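Local coordinates for protein nisin leader peptide-processing serine protease NisP (Lactococcus lactis subsp. lactis, PDB 4MZD) that probably acts as a subtilisin-like serine endopeptidase thought to cut the leader peptide from the nisin precursor, the present chain holding its subtilase domain, at residues 286-291 with 354-359; 299-304 with 350-355; 212-217 with 269-274; 254-259 with 273-278. All blocks are in the same frame, centred on the assembly; numbering follows the deposited sequence.

In the fold
Contacts 1 and 2 are buried near the centre of the chain, their centres about 7 Å apart, and share Phe-354 and Ala-355 at the turn that carries the predicted catalytic serine. Contact 1 is apolar, a sheet strand against a helix; contact 2 is mixed, with an amide-to-hydroxyl bond and an aromatic pair between loops. Gly-290 of the first probably donates to Ser-301 of the second. Further out, contact 4 is also largely buried, and Asp-277 there probably accepts from Asn-302 of contact 2. Contact 3 lies at the surface, is made mainly of backbone hydrogen bonds, and overlaps contact 4 in Gly-273 and Lys-274, the connection leading into strand 275-278.

Contact 1. Residues 286-291 with 354-359; sequences IAVGGI and FATPKV
Strand 286-291 passes over the start of the helix entered at 354-359, bringing the CA of Val-288 within 5.4 Å of the CA of Thr-356, and no hydrogen bond joins the two. Val-288 does most of the touching. Its CG1, anti to the backbone N (chi1 -176°), lies against the peptide between Ala-355 and Thr-356, 3.8 Å from Ala-355 CB. The other branch looks further along the helix, where Val-288 CG2 and Val-359 CG2 come within 3.9 Å, the two valines reaching tip to tip. Val-359 CG1 completes the row with Ile-286 CG2 at 4.2 Å. At the opposite end of the contact Ala-355 CB sits 3.5 Å from Gly-289 O. The polar side-chain atom that touches the strand is Thr-356 OG1, 3.6 Å from Val-288 CB; its hydrogen bond goes to Asn-352 O, which satisfies the hydroxyl while its flank packs on the valine. Strand 286-291 runs parallel to 241-245, and side chains from both sides of the contact reach that neighbour: Val-288 and Thr-356 both touch Val-243, so the strand and the helix close over the same residue. The helix that follows the predicted charge-relay serine, Ser-353, packed in this way on a largely parallel sheet, belongs to the subtilisin-like fold.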
loop_
_atom_site.group_PDB
_atom_site.type_symbol
_atom_site.label_atom_id
_atom_site.label_comp_id
_atom_site.label_asym_id
_atom_site.label_seq_id
_atom_site.Cartn_x
_atom_site.Cartn_y
_atom_site.Cartn_z
ATOM N N ILE A 286 5.373 0.289 -8.956
ATOM C CA ILE A 286 6.385 0.408 -7.911
ATOM C C ILE A 286 5.999 -0.508 -6.759
ATOM O O ILE A 286 5.003 -0.274 -6.082
ATOM C CB ILE A 286 6.516 1.864 -7.437
ATOM C CG1 ILE A 286 6.970 2.736 -8.610
ATOM C CG2 ILE A 286 7.478 1.968 -6.260
ATOM C CD1 ILE A 286 7.007 4.195 -8.325
ATOM N N ALA A 287 6.777 -1.572 -6.576
ATOM C CA ALA A 287 6.556 -2.528 -5.493
ATOM C C ALA A 287 7.245 -2.038 -4.234
ATOM O O ALA A 287 8.413 -1.638 -4.275
ATOM C CB ALA A 287 7.087 -3.903 -5.879
ATOM N N VAL A 288 6.524 -2.079 -3.115
ATOM C CA VAL A 288 7.043 -1.548 -1.862
ATOM C C VAL A 288 7.033 -2.618 -0.777
ATOM O O VAL A 288 5.992 -3.205 -0.465
ATOM C CB VAL A 288 6.227 -0.336 -1.372
ATOM C CG1 VAL A 288 6.864 0.234 -0.119
ATOM C CG2 VAL A 288 6.118 0.722 -2.477
ATOM N N GLY A 289 8.205 -2.869 -0.202
ATOM C CA GLY A 289 8.319 -3.751 0.944
ATOM C C GLY A 289 8.605 -2.965 2.206
ATOM O O GLY A 289 8.679 -1.726 2.193
ATOM N N GLY A 290 8.780 -3.692 3.305
ATOM C CA GLY A 290 8.865 -3.076 4.611
ATOM C C GLY A 290 10.202 -3.226 5.293
ATOM O O GLY A 290 10.850 -4.273 5.194
ATOM N N ILE A 291 10.619 -2.161 5.979
ATOM C CA ILE A 291 11.736 -2.228 6.912
ATOM C C ILE A 291 11.275 -1.894 8.326
ATOM O O ILE A 291 10.230 -1.261 8.539
ATOM C CB ILE A 291 12.921 -1.303 6.507
ATOM C CG1 ILE A 291 12.444 0.130 6.257
ATOM C CG2 ILE A 291 13.667 -1.869 5.305
ATOM C CD1 ILE A 291 13.561 1.142 6.186
ATOM N N PHE A 354 1.594 0.029 5.118
ATOM C CA PHE A 354 1.923 1.316 5.714
ATOM C C PHE A 354 3.260 1.868 5.242
ATOM O O PHE A 354 3.562 3.041 5.473
ATOM C CB PHE A 354 1.806 1.227 7.232
ATOM C CG PHE A 354 0.482 0.697 7.655
ATOM C CD1 PHE A 354 -0.672 1.432 7.399
ATOM C CD2 PHE A 354 0.359 -0.561 8.211
ATOM C CE1 PHE A 354 -1.910 0.930 7.718
ATOM C CE2 PHE A 354 -0.891 -1.066 8.546
ATOM C CZ PHE A 354 -2.027 -0.313 8.298
ATOM N N ALA A 355 4.044 1.025 4.566
ATOM C CA ALA A 355 5.233 1.465 3.837
ATOM C C ALA A 355 4.827 2.058 2.489
ATOM O O ALA A 355 5.326 3.103 2.072
ATOM C CB ALA A 355 6.182 0.289 3.634
ATOM N N THR A 356 3.907 1.373 1.817
ATOM C CA THR A 356 3.416 1.752 0.498
ATOM C C THR A 356 2.959 3.218 0.400
ATOM O O THR A 356 3.409 3.940 -0.482
ATOM C CB THR A 356 2.339 0.738 0.056
ATOM O OG1 THR A 356 2.919 -0.570 0.078
ATOM C CG2 THR A 356 1.850 1.008 -1.349
ATOM N N PRO A 357 2.099 3.684 1.326
ATOM C CA PRO A 357 1.640 5.077 1.249
ATOM C C PRO A 357 2.744 6.099 1.483
ATOM O O PRO A 357 2.615 7.237 1.015
ATOM C CB PRO A 357 0.579 5.166 2.359
ATOM C CG PRO A 357 0.871 3.998 3.263
ATOM C CD PRO A 357 1.323 2.925 2.318
ATOM N N LYS A 358 3.788 5.732 2.217
ATOM C CA LYS A 358 4.916 6.644 2.374
ATOM C C LYS A 358 5.548 6.898 1.008
ATOM O O LYS A 358 5.871 8.028 0.652
ATOM C CB LYS A 358 5.954 6.084 3.347
ATOM C CG LYS A 358 5.468 5.938 4.780
ATOM C CD LYS A 358 6.626 5.474 5.667
ATOM C CE LYS A 358 6.339 5.540 7.161
ATOM N NZ LYS A 358 5.463 4.446 7.657
ATOM N N VAL A 359 5.712 5.832 0.227
ATOM C CA VAL A 359 6.238 5.962 -1.119
ATOM C C VAL A 359 5.255 6.716 -2.024
ATOM O O VAL A 359 5.659 7.602 -2.782
ATOM C CB VAL A 359 6.605 4.579 -1.691
ATOM C CG1 VAL A 359 7.081 4.703 -3.132
ATOM C CG2 VAL A 359 7.682 3.932 -0.821
#

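Contact 2. Residues 299-304 with 350-355; sequences DFSNIG and YGNSFA
Asn-352 and Ser-301 make the hydrogen bond between these two loops: Asn-352 ND2 donates to Ser-301 OG over 2.9 Å, at 157°, with the oxygen close to the amide plane. Ser-301 OG in turn donates to Asn-302 O, 2.7 Å away, on a carbonyl lone pair, and probably also accepts from Gly-290 N. Together these partners would fix the hydroxyl's rotation. On the other loop, Asn-352 N is held by Asn-248 OD1, from a residue that probably corresponds to the oxyanion-hole asparagine of subtilisins. The apolar part centres on Phe-300, whose CG is placed between its backbone N and carbonyl carbon (chi1 53°), which swings the ring over to the second loop. Phe-300 CE2 lies 3.7 Å from Tyr-350 CD1, the ring planes inclined at 46°, while Phe-300 CE1 packs 3.6 Å from Gly-351 CA. The amide and the ring also meet: Asn-352 OD1 comes up to the ring edge, near its plane, 3.6 Å from Phe-300 CE1. Ser-353, the predicted nucleophile, follows directly and is bonded through OG to the O of Arg-488, the chain's last residue. The Ser-301 hydroxyl and the Phe-300 ring thus hold the Asn-352 amide and Gly-351 from the 299-304 side, a polar bond and apolar ring contacts side by side on the residues directly before that serine.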
loop_
_atom_site.group_PDB
_atom_site.type_symbol
_atom_site.label_atom_id
_atom_site.label_comp_id
_atom_site.label_asym_id
_atom_site.label_seq_id
_atom_site.Cartn_x
_atom_site.Cartn_y
_atom_site.Cartn_z
ATOM N N ASP A 299 10.569 -8.524 9.557
ATOM C CA ASP A 299 10.443 -9.972 9.641
ATOM C C ASP A 299 9.324 -10.519 8.762
ATOM O O ASP A 299 9.478 -11.570 8.137
ATOM C CB ASP A 299 10.267 -10.448 11.093
ATOM C CG ASP A 299 8.964 -9.978 11.726
ATOM O OD1 ASP A 299 8.619 -8.787 11.574
ATOM O OD2 ASP A 299 8.303 -10.801 12.402
ATOM N N PHE A 300 8.197 -9.811 8.712
ATOM C CA PHE A 300 7.044 -10.275 7.943
ATOM C C PHE A 300 7.110 -9.956 6.446
ATOM O O PHE A 300 6.316 -10.490 5.676
ATOM C CB PHE A 300 5.741 -9.687 8.499
ATOM C CG PHE A 300 5.766 -8.188 8.630
ATOM C CD1 PHE A 300 5.660 -7.369 7.512
ATOM C CD2 PHE A 300 5.908 -7.592 9.878
ATOM C CE1 PHE A 300 5.703 -5.993 7.632
ATOM C CE2 PHE A 300 5.949 -6.213 10.002
ATOM C CZ PHE A 300 5.857 -5.417 8.884
ATOM N N SER A 301 7.997 -9.060 6.025
ATOM C CA SER A 301 7.913 -8.556 4.655
ATOM C C SER A 301 8.386 -9.559 3.614
ATOM O O SER A 301 9.415 -10.220 3.785
ATOM C CB SER A 301 8.719 -7.271 4.495
ATOM O OG SER A 301 8.562 -6.745 3.183
ATOM N N ASN A 302 7.644 -9.655 2.519
ATOM C CA ASN A 302 8.186 -10.308 1.348
ATOM C C ASN A 302 9.396 -9.518 0.860
ATOM O O ASN A 302 9.577 -8.337 1.189
ATOM C CB ASN A 302 7.140 -10.385 0.242
ATOM C CG ASN A 302 6.054 -11.411 0.514
ATOM O OD1 ASN A 302 6.017 -12.058 1.565
ATOM N ND2 ASN A 302 5.164 -11.574 -0.452
ATOM N N ILE A 303 10.221 -10.183 0.064
ATOM C CA ILE A 303 11.451 -9.599 -0.434
ATOM C C ILE A 303 11.430 -9.620 -1.954
ATOM O O ILE A 303 11.176 -10.662 -2.561
ATOM C CB ILE A 303 12.691 -10.381 0.072
ATOM C CG1 ILE A 303 12.675 -10.521 1.600
ATOM C CG2 ILE A 303 13.982 -9.732 -0.420
ATOM C CD1 ILE A 303 12.048 -11.813 2.093
ATOM N N GLY A 304 11.682 -8.466 -2.562
ATOM C CA GLY A 304 11.788 -8.363 -4.007
ATOM C C GLY A 304 13.023 -7.571 -4.390
ATOM O O GLY A 304 13.270 -6.500 -3.837
ATOM N N TYR A 350 1.043 -2.387 11.812
ATOM C CA TYR A 350 2.257 -2.821 11.123
ATOM C C TYR A 350 1.863 -3.425 9.789
ATOM O O TYR A 350 0.723 -3.848 9.609
ATOM C CB TYR A 350 3.040 -3.852 11.952
ATOM C CG TYR A 350 2.308 -5.162 12.099
ATOM C CD1 TYR A 350 2.463 -6.177 11.157
ATOM C CD2 TYR A 350 1.433 -5.380 13.153
ATOM C CE1 TYR A 350 1.776 -7.366 11.265
ATOM C CE2 TYR A 350 0.743 -6.576 13.270
ATOM C CZ TYR A 350 0.926 -7.559 12.321
ATOM O OH TYR A 350 0.251 -8.749 12.430
ATOM N N GLY A 351 2.813 -3.476 8.865
ATOM C CA GLY A 351 2.597 -4.161 7.605
ATOM C C GLY A 351 3.003 -3.318 6.414
ATOM O O GLY A 351 3.071 -2.081 6.491
ATOM N N ASN A 352 3.255 -3.982 5.292
ATOM C CA ASN A 352 3.700 -3.265 4.105
ATOM C C ASN A 352 2.660 -2.292 3.568
ATOM O O ASN A 352 2.992 -1.382 2.806
ATOM C CB ASN A 352 4.136 -4.246 3.025
ATOM C CG ASN A 352 5.421 -4.957 3.391
ATOM O OD1 ASN A 352 6.110 -4.561 4.337
ATOM N ND2 ASN A 352 5.759 -6.001 2.644
ATOM N N SER A 353 1.404 -2.476 3.962
ATOM C CA SER A 353 0.377 -1.491 3.635
ATOM C C SER A 353 0.679 -0.092 4.159
ATOM O O SER A 353 0.052 0.856 3.701
ATOM C CB SER A 353 -0.976 -1.913 4.177
ATOM O OG SER A 353 -0.922 -2.067 5.574
ATOM N N PHE A 354 1.594 0.029 5.118
ATOM C CA PHE A 354 1.923 1.316 5.714
ATOM C C PHE A 354 3.260 1.868 5.242
ATOM O O PHE A 354 3.562 3.041 5.473
ATOM C CB PHE A 354 1.806 1.227 7.232
ATOM C CG PHE A 354 0.482 0.697 7.655
ATOM C CD1 PHE A 354 -0.672 1.432 7.399
ATOM C CD2 PHE A 354 0.359 -0.561 8.211
ATOM C CE1 PHE A 354 -1.910 0.930 7.718
ATOM C CE2 PHE A 354 -0.891 -1.066 8.546
ATOM C CZ PHE A 354 -2.027 -0.313 8.298
ATOM N N ALA A 355 4.044 1.025 4.566
ATOM C CA ALA A 355 5.233 1.465 3.837
ATOM C C ALA A 355 4.827 2.058 2.489
ATOM O O ALA A 355 5.326 3.103 2.072
ATOM C CB ALA A 355 6.182 0.289 3.634
#

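Contact 3. Residues 212-217 with 269-274; sequences SGSYDD and IKVPGK
Opposite Ser-214 the other chain fits in two residues, Lys-270 and Val-271, a classic beta bulge in a small antiparallel pairing at the surface of the subtilase domain. The two neighbouring amides converge on one carbonyl: Lys-270 N and Val-271 N each donate to Ser-214 O over 2.9 Å. In return Ser-214 N donates to Val-271 O at 2.8 Å. Lys-270 can be followed outward along its side chain. Its CB packs 3.5 Å from Ser-214 O and also touches the carboxylate of Asp-216; CD then lies 3.7 Å from Ser-214 OG. The bend at chi3 (-72°) turns CE back toward the carbonyls of Tyr-215 and Asp-216, but the end of the chain, NZ, is placed too near Tyr-215 O for its position to be sure. On the face that Ser-214 and Val-271 share, Ser-214 OG sits against Val-271 CB. Tyr-215 turns the other way, its ring carbon CE1 3.8 Å from Ile-269 CG1, and its hydroxyl bonds to Asp-221 and Arg-267. On the other side of the Ser-214/Val-271 pair, away from Tyr-215, two glycines let the chains run close, Gly-213 CA and Gly-273 CA being 4.0 Å apart; Gly-273 CA makes a CA-H...O contact with Ser-212 O. Beyond them Ser-212 OG accepts from Lys-274 N at 2.8 Å, a nearly straight bond of 168°.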
loop_
_atom_site.group_PDB
_atom_site.type_symbol
_atom_site.label_atom_id
_atom_site.label_comp_id
_atom_site.label_asym_id
_atom_site.label_seq_id
_atom_site.Cartn_x
_atom_site.Cartn_y
_atom_site.Cartn_z
ATOM N N SER A 212 0.903 -19.984 -14.395
ATOM C CA SER A 212 1.138 -21.125 -15.280
ATOM C C SER A 212 0.898 -22.380 -14.450
ATOM O O SER A 212 0.556 -22.285 -13.271
ATOM C CB SER A 212 2.548 -21.093 -15.883
ATOM O OG SER A 212 3.555 -21.249 -14.901
ATOM N N GLY A 213 1.057 -23.553 -15.051
ATOM C CA GLY A 213 0.740 -24.775 -14.340
ATOM C C GLY A 213 -0.757 -24.924 -14.157
ATOM O O GLY A 213 -1.551 -24.329 -14.889
ATOM N N SER A 214 -1.156 -25.729 -13.180
ATOM C CA SER A 214 -2.573 -25.999 -12.982
ATOM C C SER A 214 -2.913 -26.399 -11.561
ATOM O O SER A 214 -2.129 -27.059 -10.873
ATOM C CB SER A 214 -3.051 -27.090 -13.943
ATOM O OG SER A 214 -2.349 -28.297 -13.716
ATOM N N TYR A 215 -4.095 -25.981 -11.128
ATOM C CA TYR A 215 -4.685 -26.501 -9.910
ATOM C C TYR A 215 -5.407 -27.810 -10.239
ATOM O O TYR A 215 -5.441 -28.237 -11.395
ATOM C CB TYR A 215 -5.665 -25.491 -9.333
ATOM C CG TYR A 215 -5.024 -24.190 -8.906
ATOM C CD1 TYR A 215 -4.378 -24.088 -7.687
ATOM C CD2 TYR A 215 -5.073 -23.066 -9.720
ATOM C CE1 TYR A 215 -3.798 -22.908 -7.282
ATOM C CE2 TYR A 215 -4.492 -21.874 -9.325
ATOM C CZ TYR A 215 -3.855 -21.798 -8.097
ATOM O OH TYR A 215 -3.284 -20.617 -7.651
ATOM N N ASP A 216 -5.988 -28.445 -9.227
ATOM C CA ASP A 216 -6.691 -29.708 -9.436
ATOM C C ASP A 216 -7.771 -29.592 -10.507
ATOM O O ASP A 216 -8.072 -30.566 -11.195
ATOM C CB ASP A 216 -7.297 -30.226 -8.127
ATOM C CG ASP A 216 -6.266 -30.880 -7.223
ATOM O OD1 ASP A 216 -5.119 -31.087 -7.672
ATOM O OD2 ASP A 216 -6.610 -31.205 -6.066
ATOM N N ASP A 217 -8.357 -28.406 -10.655
ATOM C CA ASP A 217 -9.441 -28.224 -11.620
ATOM C C ASP A 217 -8.941 -27.994 -13.045
ATOM O O ASP A 217 -9.736 -27.789 -13.960
ATOM C CB ASP A 217 -10.410 -27.109 -11.188
ATOM C CG ASP A 217 -9.779 -25.722 -11.221
ATOM O OD1 ASP A 217 -8.638 -25.574 -11.706
ATOM O OD2 ASP A 217 -10.443 -24.766 -10.763
ATOM N N ILE A 269 -2.914 -27.647 -5.646
ATOM C CA ILE A 269 -2.062 -27.508 -6.825
ATOM C C ILE A 269 -1.721 -28.863 -7.443
ATOM O O ILE A 269 -1.318 -29.790 -6.741
ATOM C CB ILE A 269 -0.764 -26.747 -6.472
ATOM C CG1 ILE A 269 -1.101 -25.323 -6.013
ATOM C CG2 ILE A 269 0.198 -26.747 -7.652
ATOM C CD1 ILE A 269 0.073 -24.546 -5.462
ATOM N N LYS A 270 -1.894 -28.973 -8.757
ATOM C CA LYS A 270 -1.640 -30.221 -9.470
ATOM C C LYS A 270 -0.285 -30.184 -10.171
ATOM O O LYS A 270 0.546 -31.079 -9.992
ATOM C CB LYS A 270 -2.742 -30.480 -10.498
ATOM C CG LYS A 270 -2.579 -31.800 -11.236
ATOM C CD LYS A 270 -3.168 -31.759 -12.639
ATOM C CE LYS A 270 -4.687 -31.735 -12.623
ATOM N NZ LYS A 270 -5.233 -30.423 -12.189
ATOM N N VAL A 271 -0.084 -29.161 -10.995
ATOM C CA VAL A 271 1.198 -28.922 -11.643
ATOM C C VAL A 271 1.662 -27.525 -11.258
ATOM O O VAL A 271 1.031 -26.536 -11.637
ATOM C CB VAL A 271 1.088 -29.020 -13.177
ATOM C CG1 VAL A 271 2.439 -28.741 -13.828
ATOM C CG2 VAL A 271 0.572 -30.392 -13.588
ATOM N N PRO A 272 2.751 -27.429 -10.482
ATOM C CA PRO A 272 3.211 -26.108 -10.042
ATOM C C PRO A 272 3.592 -25.224 -11.219
ATOM O O PRO A 272 4.205 -25.682 -12.183
ATOM C CB PRO A 272 4.453 -26.426 -9.206
ATOM C CG PRO A 272 4.277 -27.846 -8.783
ATOM C CD PRO A 272 3.563 -28.520 -9.913
ATOM N N GLY A 273 3.212 -23.957 -11.129
ATOM C CA GLY A 273 3.587 -22.972 -12.118
ATOM C C GLY A 273 4.185 -21.743 -11.457
ATOM O O GLY A 273 4.454 -21.730 -10.251
ATOM N N LYS A 274 4.393 -20.700 -12.250
ATOM C CA LYS A 274 4.945 -19.448 -11.751
ATOM C C LYS A 274 3.964 -18.738 -10.827
ATOM O O LYS A 274 2.806 -18.522 -11.187
ATOM C CB LYS A 274 5.293 -18.536 -12.928
ATOM C CG LYS A 274 5.809 -17.156 -12.541
ATOM C CD LYS A 274 7.159 -17.202 -11.839
ATOM C CE LYS A 274 7.660 -15.795 -11.534
ATOM N NZ LYS A 274 9.037 -15.781 -10.961
HETATM O O HOH W 1 -3.615 -30.987 -4.858
#

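Contact 4. Residues 254-259 with 273-278; sequences QDNQTM and GKVVDA
Asn-256 clasps the chain entering strand 275-278 with both ends of its amide. Its CG is turned roughly trans to the backbone N (chi1 -156°), so the flat group reaches out from the helix, and chi2 (68°) then turns the oxygen toward Val-275 and the nitrogen toward Gly-273. Asn-256 OD1 accepts from Val-275 N at 2.9 Å, on a lone pair and almost straight (173°). Asn-256 ND2 donates to Gly-273 O at 3.0 Å; the acceptor lies in the amide plane, though the nitrogen stands above the plane of that carbonyl. A water takes a further place on Asn-256 OD1, 2.8 Å away, and accepts from Lys-274 NZ, whose chain bends at chi2 and brings its CD alongside the same oxygen. The first turn of helix 256-264, N-capped by Asp-255 through a weak bond from Thr-258 N, is in this way docked beside the strand that runs antiparallel to 200-210 in the main sheet. Met-259, one turn on, meets Val-275 through their CB atoms, 3.9 Å apart. Its side chain is modelled in two conformers, and the place of its tip near Val-275 CG1 is correspondingly uncertain.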
loop_
_atom_site.group_PDB
_atom_site.type_symbol
_atom_site.label_atom_id
_atom_site.label_comp_id
_atom_site.label_asym_id
_atom_site.label_seq_id
_atom_site.Cartn_x
_atom_site.Cartn_y
_atom_site.Cartn_z
ATOM N N GLN A 254 11.163 -14.205 -5.720
ATOM C CA GLN A 254 11.929 -14.836 -6.790
ATOM C C GLN A 254 12.164 -16.318 -6.535
ATOM O O GLN A 254 12.634 -17.032 -7.416
ATOM C CB GLN A 254 13.268 -14.125 -6.986
ATOM C CG GLN A 254 13.145 -12.774 -7.670
ATOM C CD GLN A 254 14.457 -12.302 -8.251
ATOM O OE1 GLN A 254 15.331 -11.826 -7.530
ATOM N NE2 GLN A 254 14.609 -12.443 -9.564
ATOM N N ASP A 255 11.841 -16.779 -5.333
ATOM C CA ASP A 255 12.035 -18.178 -4.970
ATOM C C ASP A 255 10.725 -18.910 -5.208
ATOM O O ASP A 255 9.886 -19.019 -4.313
ATOM C CB ASP A 255 12.468 -18.300 -3.507
ATOM C CG ASP A 255 12.789 -19.733 -3.105
ATOM O OD1 ASP A 255 12.395 -20.670 -3.827
ATOM O OD2 ASP A 255 13.427 -19.919 -2.050
ATOM N N ASN A 256 10.532 -19.392 -6.429
ATOM C CA ASN A 256 9.234 -19.933 -6.791
ATOM C C ASN A 256 8.818 -21.159 -5.991
ATOM O O ASN A 256 7.644 -21.305 -5.660
ATOM C CB ASN A 256 9.120 -20.206 -8.292
ATOM C CG ASN A 256 7.684 -20.189 -8.762
ATOM O OD1 ASN A 256 7.041 -19.144 -8.759
ATOM N ND2 ASN A 256 7.165 -21.346 -9.147
ATOM N N GLN A 257 9.764 -22.035 -5.672
ATOM C CA GLN A 257 9.404 -23.239 -4.936
ATOM C C GLN A 257 8.841 -22.897 -3.561
ATOM O O GLN A 257 7.898 -23.526 -3.090
ATOM C CB GLN A 257 10.588 -24.197 -4.804
ATOM C CG GLN A 257 10.211 -25.498 -4.120
ATOM C CD GLN A 257 9.161 -26.271 -4.897
ATOM O OE1 GLN A 257 9.368 -26.619 -6.059
ATOM N NE2 GLN A 257 8.025 -26.535 -4.260
ATOM N N THR A 258 9.425 -21.891 -2.923
ATOM C CA THR A 258 8.954 -21.466 -1.616
ATOM C C THR A 258 7.548 -20.875 -1.712
ATOM O O THR A 258 6.723 -21.077 -0.821
ATOM C CB THR A 258 9.934 -20.477 -0.962
ATOM O OG1 THR A 258 11.151 -21.166 -0.641
ATOM C CG2 THR A 258 9.336 -19.888 0.308
ATOM N N MET A 259 7.269 -20.163 -2.801
ATOM C CA MET A 259 5.934 -19.605 -3.015
ATOM C C MET A 259 4.914 -20.705 -3.311
ATOM O O MET A 259 3.762 -20.625 -2.884
ATOM C CB MET A 259 5.939 -18.564 -4.139
ATOM C CG MET A 259 6.749 -17.313 -3.827
ATOM S SD MET A 259 6.546 -15.991 -5.055
ATOM C CE MET A 259 5.214 -15.017 -4.343
ATOM N N GLY A 273 3.212 -23.957 -11.129
ATOM C CA GLY A 273 3.587 -22.972 -12.118
ATOM C C GLY A 273 4.185 -21.743 -11.457
ATOM O O GLY A 273 4.454 -21.730 -10.251
ATOM N N LYS A 274 4.393 -20.700 -12.250
ATOM C CA LYS A 274 4.945 -19.448 -11.751
ATOM C C LYS A 274 3.964 -18.738 -10.827
ATOM O O LYS A 274 2.806 -18.522 -11.187
ATOM C CB LYS A 274 5.293 -18.536 -12.928
ATOM C CG LYS A 274 5.809 -17.156 -12.541
ATOM C CD LYS A 274 7.159 -17.202 -11.839
ATOM C CE LYS A 274 7.660 -15.795 -11.534
ATOM N NZ LYS A 274 9.037 -15.781 -10.961
ATOM N N VAL A 275 4.439 -18.359 -9.646
ATOM C CA VAL A 275 3.637 -17.599 -8.699
ATOM C C VAL A 275 4.121 -16.160 -8.665
ATOM O O VAL A 275 5.328 -15.898 -8.637
ATOM C CB VAL A 275 3.736 -18.192 -7.282
ATOM C CG1 VAL A 275 2.817 -17.433 -6.328
ATOM C CG2 VAL A 275 3.385 -19.670 -7.303
ATOM N N VAL A 276 3.166 -15.234 -8.687
ATOM C CA VAL A 276 3.463 -13.811 -8.559
ATOM C C VAL A 276 2.635 -13.183 -7.438
ATOM O O VAL A 276 1.551 -13.668 -7.098
ATOM C CB VAL A 276 3.228 -13.055 -9.887
ATOM C CG1 VAL A 276 4.094 -13.645 -10.989
ATOM C CG2 VAL A 276 1.759 -13.096 -10.285
ATOM N N ASP A 277 3.182 -12.109 -6.875
ATOM C CA ASP A 277 2.545 -11.262 -5.869
ATOM C C ASP A 277 1.966 -10.091 -6.668
ATOM O O ASP A 277 2.710 -9.263 -7.195
ATOM C CB ASP A 277 3.637 -10.816 -4.876
ATOM C CG ASP A 277 3.095 -10.152 -3.617
ATOM O OD1 ASP A 277 1.910 -9.758 -3.604
ATOM O OD2 ASP A 277 3.882 -10.004 -2.650
ATOM N N ALA A 278 0.642 -10.071 -6.818
ATOM C CA ALA A 278 -0.040 -9.105 -7.685
ATOM C C ALA A 278 -0.884 -8.094 -6.898
ATOM O O ALA A 278 -1.537 -8.461 -5.925
ATOM C CB ALA A 278 -0.918 -9.850 -8.680
HETATM O O HOH W 2 8.720 -16.908 -8.385
#